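Histidine acid phosphatase (Bifidobacterium longum subsp. infantis, PDB 6RXE) probably removes phosphate groups from inositol phosphates such as phytate, and the 3-phosphate of 2,3-bisphosphoglycerate. Local coordinates at residues T39-R44 with A393-A398; Y189-Q194 with H399-M404. One frame throughout, in Å; residues are numbered along the deposited sequence. Where two conformers were deposited one is given.

Contact 1: T39-R44 with A393-A398. With IHS (D-myo-inositol-hexasulphate), chain C.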
loop_
_atom_site.group_PDB
_atom_site.type_symbol
_atom_site.label_atom_id
_atom_site.label_comp_id
_atom_site.label_asym_id
_atom_site.label_seq_id
_atom_site.Cartn_x
_atom_site.Cartn_y
_atom_site.Cartn_z
ATOM N N THR A 39 -22.587 -4.002 -0.166
ATOM C CA THR A 39 -21.331 -3.595 -0.785
ATOM C C THR A 39 -20.225 -3.545 0.268
ATOM O O THR A 39 -20.472 -3.380 1.473
ATOM C CB THR A 39 -21.461 -2.249 -1.527
ATOM O OG1 THR A 39 -20.380 -2.101 -2.463
ATOM C CG2 THR A 39 -21.450 -1.084 -0.557
ATOM N N GLU A 40 -18.995 -3.731 -0.195
ATOM C CA GLU A 40 -17.882 -3.725 0.743
ATOM C C GLU A 40 -16.609 -3.334 0.017
ATOM O O GLU A 40 -16.537 -3.342 -1.212
ATOM C CB GLU A 40 -17.707 -5.079 1.428
ATOM C CG GLU A 40 -17.454 -6.215 0.474
ATOM C CD GLU A 40 -17.358 -7.537 1.188
ATOM O OE1 GLU A 40 -16.874 -7.554 2.343
ATOM O OE2 GLU A 40 -17.807 -8.550 0.607
ATOM N N SER A 41 -15.586 -3.043 0.811
ATOM C CA SER A 41 -14.349 -2.500 0.281
ATOM C C SER A 41 -13.202 -2.801 1.230
ATOM O O SER A 41 -13.392 -2.926 2.443
ATOM C CB SER A 41 -14.450 -0.989 0.095
ATOM O OG SER A 41 -14.288 -0.358 1.360
ATOM N N MET A 42 -12.004 -2.866 0.655
ATOM C CA MET A 42 -10.761 -2.664 1.387
ATOM C C MET A 42 -9.878 -1.738 0.566
ATOM O O MET A 42 -9.600 -2.016 -0.606
ATOM C CB MET A 42 -10.027 -3.974 1.678
ATOM C CG MET A 42 -8.836 -3.796 2.627
ATOM S SD MET A 42 -7.320 -3.145 1.866
ATOM C CE MET A 42 -6.848 -4.519 0.821
ATOM N N ALA A 43 -9.435 -0.648 1.183
ATOM C CA ALA A 43 -8.654 0.370 0.499
ATOM C C ALA A 43 -7.369 0.638 1.263
ATOM O O ALA A 43 -7.376 0.701 2.495
ATOM C CB ALA A 43 -9.452 1.672 0.362
ATOM N N ARG A 44 -6.268 0.798 0.536
ATOM C CA ARG A 44 -5.068 1.327 1.162
ATOM C C ARG A 44 -5.314 2.767 1.601
ATOM O O ARG A 44 -6.151 3.477 1.037
ATOM C CB ARG A 44 -3.877 1.264 0.198
ATOM C CG ARG A 44 -2.565 1.721 0.823
ATOM C CD ARG A 44 -1.405 1.709 -0.154
ATOM N NE ARG A 44 -0.165 2.087 0.518
ATOM C CZ ARG A 44 0.972 2.369 -0.107
ATOM N NH1 ARG A 44 1.034 2.310 -1.432
ATOM N NH2 ARG A 44 2.051 2.698 0.598
ATOM N N ALA A 393 -23.040 -2.401 4.253
ATOM C CA ALA A 393 -21.755 -2.050 3.670
ATOM C C ALA A 393 -20.673 -2.197 4.722
ATOM O O ALA A 393 -20.874 -1.853 5.890
ATOM C CB ALA A 393 -21.764 -0.621 3.112
ATOM N N THR A 394 -19.530 -2.728 4.301
ATOM C CA THR A 394 -18.351 -2.793 5.167
ATOM C C THR A 394 -17.192 -2.127 4.437
ATOM O O THR A 394 -16.721 -2.645 3.421
ATOM C CB THR A 394 -17.999 -4.236 5.556
ATOM O OG1 THR A 394 -19.111 -4.846 6.228
ATOM C CG2 THR A 394 -16.797 -4.267 6.497
ATOM N N PHE A 395 -16.735 -0.985 4.944
ATOM C CA PHE A 395 -15.655 -0.219 4.328
ATOM C C PHE A 395 -14.411 -0.327 5.200
ATOM O O PHE A 395 -14.412 0.155 6.340
ATOM C CB PHE A 395 -16.047 1.249 4.152
ATOM C CG PHE A 395 -17.241 1.473 3.255
ATOM C CD1 PHE A 395 -17.259 0.991 1.955
ATOM C CD2 PHE A 395 -18.336 2.199 3.710
ATOM C CE1 PHE A 395 -18.353 1.217 1.128
ATOM C CE2 PHE A 395 -19.430 2.429 2.889
ATOM C CZ PHE A 395 -19.440 1.938 1.597
ATOM N N ARG A 396 -13.347 -0.931 4.668
ATOM C CA ARG A 396 -12.137 -1.168 5.439
ATOM C C ARG A 396 -10.975 -0.350 4.888
ATOM O O ARG A 396 -10.842 -0.174 3.671
ATOM C CB ARG A 396 -11.768 -2.652 5.432
ATOM C CG ARG A 396 -12.934 -3.605 5.655
ATOM C CD ARG A 396 -12.570 -4.997 5.150
ATOM N NE ARG A 396 -13.579 -6.014 5.444
ATOM C CZ ARG A 396 -14.598 -6.319 4.645
ATOM N NH1 ARG A 396 -14.768 -5.673 3.498
ATOM N NH2 ARG A 396 -15.452 -7.277 4.997
ATOM N N PHE A 397 -10.118 0.122 5.789
ATOM C CA PHE A 397 -8.986 0.963 5.428
ATOM C C PHE A 397 -7.720 0.389 6.046
ATOM O O PHE A 397 -7.668 0.139 7.258
ATOM C CB PHE A 397 -9.248 2.410 5.862
ATOM C CG PHE A 397 -10.464 3.002 5.205
ATOM C CD1 PHE A 397 -11.728 2.799 5.737
ATOM C CD2 PHE A 397 -10.349 3.706 4.014
ATOM C CE1 PHE A 397 -12.850 3.309 5.111
ATOM C CE2 PHE A 397 -11.466 4.224 3.388
ATOM C CZ PHE A 397 -12.717 4.028 3.934
ATOM N N ALA A 398 -6.712 0.159 5.202
ATOM C CA ALA A 398 -5.525 -0.599 5.572
ATOM C C ALA A 398 -4.296 -0.142 4.790
ATOM O O ALA A 398 -4.040 1.062 4.680
ATOM C CB ALA A 398 -5.762 -2.097 5.359
HETATM C C1 IHS C . 7.100 -0.442 4.996
HETATM O O1 IHS C . 8.461 -0.315 5.379
HETATM S S1 IHS C . 9.385 -1.421 4.924
HETATM C C2 IHS C . 6.849 0.476 3.831
HETATM O O2 IHS C . 9.149 -1.738 3.491
HETATM S S2 IHS C . 8.265 2.573 3.447
HETATM C C3 IHS C . 5.380 0.385 3.396
HETATM O O3 IHS C . 10.809 -1.043 5.173
HETATM S S3 IHS C . 5.198 0.749 0.936
HETATM C C4 IHS C . 4.407 0.662 4.532
HETATM O O4 IHS C . 9.241 -2.657 5.811
HETATM S S4 IHS C . 2.003 1.413 3.966
HETATM C C5 IHS C . 4.727 -0.141 5.791
HETATM S S5 IHS C . 2.946 -0.587 7.562
HETATM C C6 IHS C . 6.191 -0.087 6.180
HETATM S S6 IHS C . 6.977 -0.441 8.501
HETATM O O12 IHS C . 7.172 1.803 4.226
HETATM O O13 IHS C . 5.138 1.297 2.353
HETATM O O14 IHS C . 3.054 0.297 4.083
HETATM O O15 IHS C . 3.945 0.381 6.890
HETATM O O16 IHS C . 6.399 -0.987 7.230
HETATM O O22 IHS C . 9.345 1.675 2.912
HETATM O O23 IHS C . 6.643 0.483 0.514
HETATM O O24 IHS C . 0.923 0.969 2.997
HETATM O O25 IHS C . 3.638 -1.478 8.555
HETATM O O26 IHS C . 5.958 0.362 9.266
HETATM O O32 IHS C . 8.858 3.655 4.338
HETATM O O33 IHS C . 4.352 -0.496 0.785
HETATM O O34 IHS C . 2.599 2.732 3.533
HETATM O O35 IHS C . 2.188 -1.373 6.549
HETATM O O36 IHS C . 8.225 0.383 8.241
HETATM O O42 IHS C . 7.717 3.154 2.168
HETATM O O43 IHS C . 4.515 1.722 -0.030
HETATM O O44 IHS C . 1.441 1.778 5.308
HETATM O O45 IHS C . 2.010 0.162 8.441
HETATM O O46 IHS C . 7.535 -1.563 9.347
HETATM O O HOH W 1 -12.488 1.326 1.872
#
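Glu40 and Arg396 form a salt bridge above neighbouring parallel strands, with both end nitrogens of the guanidinium on one carboxylate oxygen. Arg396 NH2 lies 3.0 Å from Glu40 OE1, nearly in line with its C-O bond, while Arg396 NH1 approaches the same oxygen from its anti side. The carboxylate is turned 36° from the guanidinium plane, and Thr394 CG2 lies over one face of that plane. Arg396 CG stands anti to its carbonyl carbon (chi1 -44°) and the extended chain brings Arg396 NH1 to 3.2 Å from Ser41 O, a carbonyl that Arg396 N grips from the opposite face. Asp377 gives the buried arginine a second carboxylate.

The backbone bonds follow a parallel register, including Ala43 N to Arg396 O at 2.9 Å and Ala398 N to Ala43 O at 2.8 Å.

On the other face small side chains on strand 39-44 lie beside the bulky rings of strand 393-398: Ser41 OG meets the edge of Phe395, 3.3 Å from Phe395 CD1, and Ala43 CB lies beside Phe397. A water that donates to Arg396 O lies over one face of the Phe397 ring, toward its rim.

Arg44, extended throughout, donates from NE to a sulfate oxygen, O24, of inositol hexasulphate (2.9 Å), and its NH1 is held by Ser12 O. These are central strands of the histidine phosphatase fold, and Arg44 opens the RHGxR signature of its anion pocket.

Contact 2: Y189-Q194 with H399-M404. With IHS (D-myo-inositol-hexasulphate), chain C.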
loop_
_atom_site.group_PDB
_atom_site.type_symbol
_atom_site.label_atom_id
_atom_site.label_comp_id
_atom_site.label_asym_id
_atom_site.label_seq_id
_atom_site.Cartn_x
_atom_site.Cartn_y
_atom_site.Cartn_z
ATOM N N TYR A 189 -4.298 -6.006 9.198
ATOM C CA TYR A 189 -2.897 -5.910 9.598
ATOM C C TYR A 189 -2.363 -7.306 9.895
ATOM O O TYR A 189 -1.663 -7.525 10.889
ATOM C CB TYR A 189 -2.719 -4.991 10.811
ATOM C CG TYR A 189 -1.403 -4.234 10.836
ATOM C CD1 TYR A 189 -1.167 -3.179 9.962
ATOM C CD2 TYR A 189 -0.399 -4.575 11.735
ATOM C CE1 TYR A 189 0.031 -2.485 9.981
ATOM C CE2 TYR A 189 0.808 -3.882 11.760
ATOM C CZ TYR A 189 1.013 -2.839 10.881
ATOM O OH TYR A 189 2.206 -2.146 10.899
ATOM N N PHE A 190 -2.695 -8.264 9.032
ATOM C CA PHE A 190 -2.426 -9.678 9.263
ATOM C C PHE A 190 -0.977 -10.077 9.007
ATOM O O PHE A 190 -0.633 -11.245 9.213
ATOM C CB PHE A 190 -3.368 -10.518 8.393
ATOM C CG PHE A 190 -3.448 -10.062 6.957
ATOM C CD1 PHE A 190 -2.329 -10.058 6.142
ATOM C CD2 PHE A 190 -4.646 -9.608 6.435
ATOM C CE1 PHE A 190 -2.403 -9.633 4.831
ATOM C CE2 PHE A 190 -4.729 -9.180 5.123
ATOM C CZ PHE A 190 -3.599 -9.189 4.320
ATOM N N HIS A 191 -0.123 -9.150 8.571
ATOM C CA HIS A 191 1.251 -9.484 8.216
ATOM C C HIS A 191 2.233 -9.344 9.372
ATOM O O HIS A 191 3.396 -9.733 9.219
ATOM C CB HIS A 191 1.724 -8.610 7.051
ATOM C CG HIS A 191 1.693 -7.145 7.346
ATOM N ND1 HIS A 191 0.519 -6.446 7.529
ATOM C CD2 HIS A 191 2.693 -6.244 7.496
ATOM C CE1 HIS A 191 0.797 -5.178 7.778
ATOM N NE2 HIS A 191 2.109 -5.030 7.763
ATOM N N LYS A 192 1.812 -8.799 10.510
ATOM C CA LYS A 192 2.694 -8.612 11.655
ATOM C C LYS A 192 2.002 -9.070 12.931
ATOM O O LYS A 192 0.780 -8.965 13.065
ATOM C CB LYS A 192 3.116 -7.144 11.812
ATOM C CG LYS A 192 4.132 -6.652 10.795
ATOM C CD LYS A 192 4.346 -5.154 10.957
ATOM C CE LYS A 192 5.388 -4.628 9.987
ATOM N NZ LYS A 192 5.491 -3.140 10.033
ATOM N N VAL A 193 2.798 -9.565 13.880
ATOM C CA VAL A 193 2.242 -9.952 15.174
ATOM C C VAL A 193 1.811 -8.719 15.961
ATOM O O VAL A 193 0.756 -8.716 16.609
ATOM C CB VAL A 193 3.260 -10.804 15.953
ATOM C CG1 VAL A 193 2.941 -10.799 17.442
ATOM C CG2 VAL A 193 3.268 -12.225 15.410
ATOM N N GLN A 194 2.606 -7.653 15.906
ATOM C CA GLN A 194 2.295 -6.413 16.604
ATOM C C GLN A 194 1.261 -5.616 15.817
ATOM O O GLN A 194 1.387 -5.466 14.598
ATOM C CB GLN A 194 3.567 -5.581 16.790
ATOM C CG GLN A 194 4.720 -6.306 17.476
ATOM C CD GLN A 194 5.452 -7.294 16.572
ATOM O OE1 GLN A 194 5.404 -7.192 15.343
ATOM N NE2 GLN A 194 6.130 -8.263 17.185
ATOM N N HIS A 399 -3.535 -1.089 4.237
ATOM C CA HIS A 399 -2.152 -0.824 3.865
ATOM C C HIS A 399 -1.784 -1.527 2.566
ATOM O O HIS A 399 -2.494 -2.409 2.078
ATOM C CB HIS A 399 -1.204 -1.274 4.984
ATOM C CG HIS A 399 -1.516 -0.660 6.312
ATOM N ND1 HIS A 399 -0.958 0.527 6.730
ATOM C CD2 HIS A 399 -2.363 -1.047 7.297
ATOM C CE1 HIS A 399 -1.430 0.838 7.923
ATOM N NE2 HIS A 399 -2.285 -0.100 8.289
ATOM N N ALA A 400 -0.639 -1.118 2.011
ATOM C CA ALA A 400 -0.058 -1.838 0.884
ATOM C C ALA A 400 0.281 -3.271 1.271
ATOM O O ALA A 400 0.147 -4.193 0.455
ATOM C CB ALA A 400 1.191 -1.113 0.383
ATOM N N GLU A 401 0.729 -3.472 2.515
ATOM C CA GLU A 401 0.985 -4.815 3.023
ATOM C C GLU A 401 -0.287 -5.638 3.135
ATOM O O GLU A 401 -0.204 -6.863 3.279
ATOM C CB GLU A 401 1.652 -4.764 4.398
ATOM C CG GLU A 401 2.685 -3.674 4.593
ATOM C CD GLU A 401 3.912 -3.858 3.739
ATOM O OE1 GLU A 401 4.167 -5.007 3.330
ATOM O OE2 GLU A 401 4.632 -2.863 3.499
ATOM N N THR A 402 -1.455 -4.991 3.120
ATOM C CA THR A 402 -2.735 -5.686 3.060
ATOM C C THR A 402 -3.137 -5.975 1.619
ATOM O O THR A 402 -3.606 -7.080 1.313
ATOM C CB THR A 402 -3.830 -4.852 3.747
ATOM O OG1 THR A 402 -3.297 -4.188 4.899
ATOM C CG2 THR A 402 -4.998 -5.731 4.180
ATOM N N MET A 403 -2.919 -5.006 0.722
ATOM C CA MET A 403 -3.405 -5.117 -0.649
ATOM C C MET A 403 -2.562 -6.087 -1.472
ATOM O O MET A 403 -3.099 -6.826 -2.306
ATOM C CB MET A 403 -3.423 -3.731 -1.306
ATOM C CG MET A 403 -3.923 -3.707 -2.756
ATOM S SD MET A 403 -5.635 -4.257 -2.958
ATOM C CE MET A 403 -6.517 -2.830 -2.324
ATOM N N MET A 404 -1.246 -6.093 -1.278
ATOM C CA MET A 404 -0.407 -6.948 -2.120
ATOM C C MET A 404 -0.738 -8.428 -1.958
ATOM O O MET A 404 -1.044 -9.085 -2.975
ATOM C CB MET A 404 1.070 -6.637 -1.857
ATOM C CG MET A 404 1.507 -5.318 -2.482
ATOM S SD MET A 404 3.254 -4.956 -2.300
ATOM C CE MET A 404 3.324 -4.518 -0.566
HETATM C C1 IHS C . 7.100 -0.442 4.996
HETATM O O1 IHS C . 8.461 -0.315 5.379
HETATM S S1 IHS C . 9.385 -1.421 4.924
HETATM C C2 IHS C . 6.849 0.476 3.831
HETATM O O2 IHS C . 9.149 -1.738 3.491
HETATM S S2 IHS C . 8.265 2.573 3.447
HETATM C C3 IHS C . 5.380 0.385 3.396
HETATM O O3 IHS C . 10.809 -1.043 5.173
HETATM S S3 IHS C . 5.198 0.749 0.936
HETATM C C4 IHS C . 4.407 0.662 4.532
HETATM O O4 IHS C . 9.241 -2.657 5.811
HETATM S S4 IHS C . 2.003 1.413 3.966
HETATM C C5 IHS C . 4.727 -0.141 5.791
HETATM S S5 IHS C . 2.946 -0.587 7.562
HETATM C C6 IHS C . 6.191 -0.087 6.180
HETATM S S6 IHS C . 6.977 -0.441 8.501
HETATM O O12 IHS C . 7.172 1.803 4.226
HETATM O O13 IHS C . 5.138 1.297 2.353
HETATM O O14 IHS C . 3.054 0.297 4.083
HETATM O O15 IHS C . 3.945 0.381 6.890
HETATM O O16 IHS C . 6.399 -0.987 7.230
HETATM O O22 IHS C . 9.345 1.675 2.912
HETATM O O23 IHS C . 6.643 0.483 0.514
HETATM O O24 IHS C . 0.923 0.969 2.997
HETATM O O25 IHS C . 3.638 -1.478 8.555
HETATM O O26 IHS C . 5.958 0.362 9.266
HETATM O O32 IHS C . 8.858 3.655 4.338
HETATM O O33 IHS C . 4.352 -0.496 0.785
HETATM O O34 IHS C . 2.599 2.732 3.533
HETATM O O35 IHS C . 2.188 -1.373 6.549
HETATM O O36 IHS C . 8.225 0.383 8.241
HETATM O O42 IHS C . 7.717 3.154 2.168
HETATM O O43 IHS C . 4.515 1.722 -0.030
HETATM O O44 IHS C . 1.441 1.778 5.308
HETATM O O45 IHS C . 2.010 0.162 8.441
HETATM O O46 IHS C . 7.535 -1.563 9.347
HETATM O O HOH W 2 -2.171 -6.680 6.431
#
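The Tyr189 ring sets its edge against one face of the His399 imidazole in an offset edge-to-face pair, with planes at 71° and Tyr189 CD1 3.6 Å from His399 CD2. His191 CE1 lies over one face of the Tyr189 ring, toward its rim. Over the centre of the His191 ring sits Glu401 CB in a CH-pi contact, 3.4 Å from His191 NE2, a buried nitrogen with no polar partner in the model. Phe190 carries a water over the middle of one face and rests its CE2 3.6 Å from Thr402 CG2. That water links His191 ND1 to Thr402 OG1, so the small hydroxyl-bearing threonine serves both an apolar and a polar neighbour.

At the edge of the His399 ring, ND1 donates a nearly straight bond (164°) to sulfate oxygen O44 of inositol hexasulphate at 3.1 Å, while NE2 is held by Ser138. His399 CG stands anti to the carbonyl carbon, which carries the ring to the ligand, and the second torsion sets its ND1 edge toward the sulfate. With an alanine here, O44 would probably lose this donor, Ser138 its imidazole mate and the Tyr189 edge the face it leans on.

His399 is the N-cap of helix 400-410, and Ala400 N points at O24 of the same sulfate (2.8 Å, 170°), a place where the helix end probably favours an anion. Lys192, extended beyond CG, brings NZ within 2.7 Å of sulfate oxygen O46. His399, Ala400 and Glu401 spell the HAE motif that marks the active site of MINPP-type phosphatases, in which the glutamate probably acts as proton donor.

In the fold
Contact 1 leads directly into contact 2: strand 391-398 ends at Ala398, and His399 sits at the N-cap position of the helix that follows. Their centres lie 14 Å apart, yet they touch where Arg44 NE packs 3.5 Å from Ala400 CB and where Met42 CE meets Met403 CE at 3.6 Å. Both hold the same sulfate of inositol hexasulphate, an analogue of phytate: Arg44 NE and Ala400 N share O24, while His399 takes O44. The RHGxR segment and the HAE segment thus converge at the ends of adjacent parallel strands, with His45, Arg48 and Arg142 adding further donors to the ligand. By analogy with the family, His45 is probably the nucleophile.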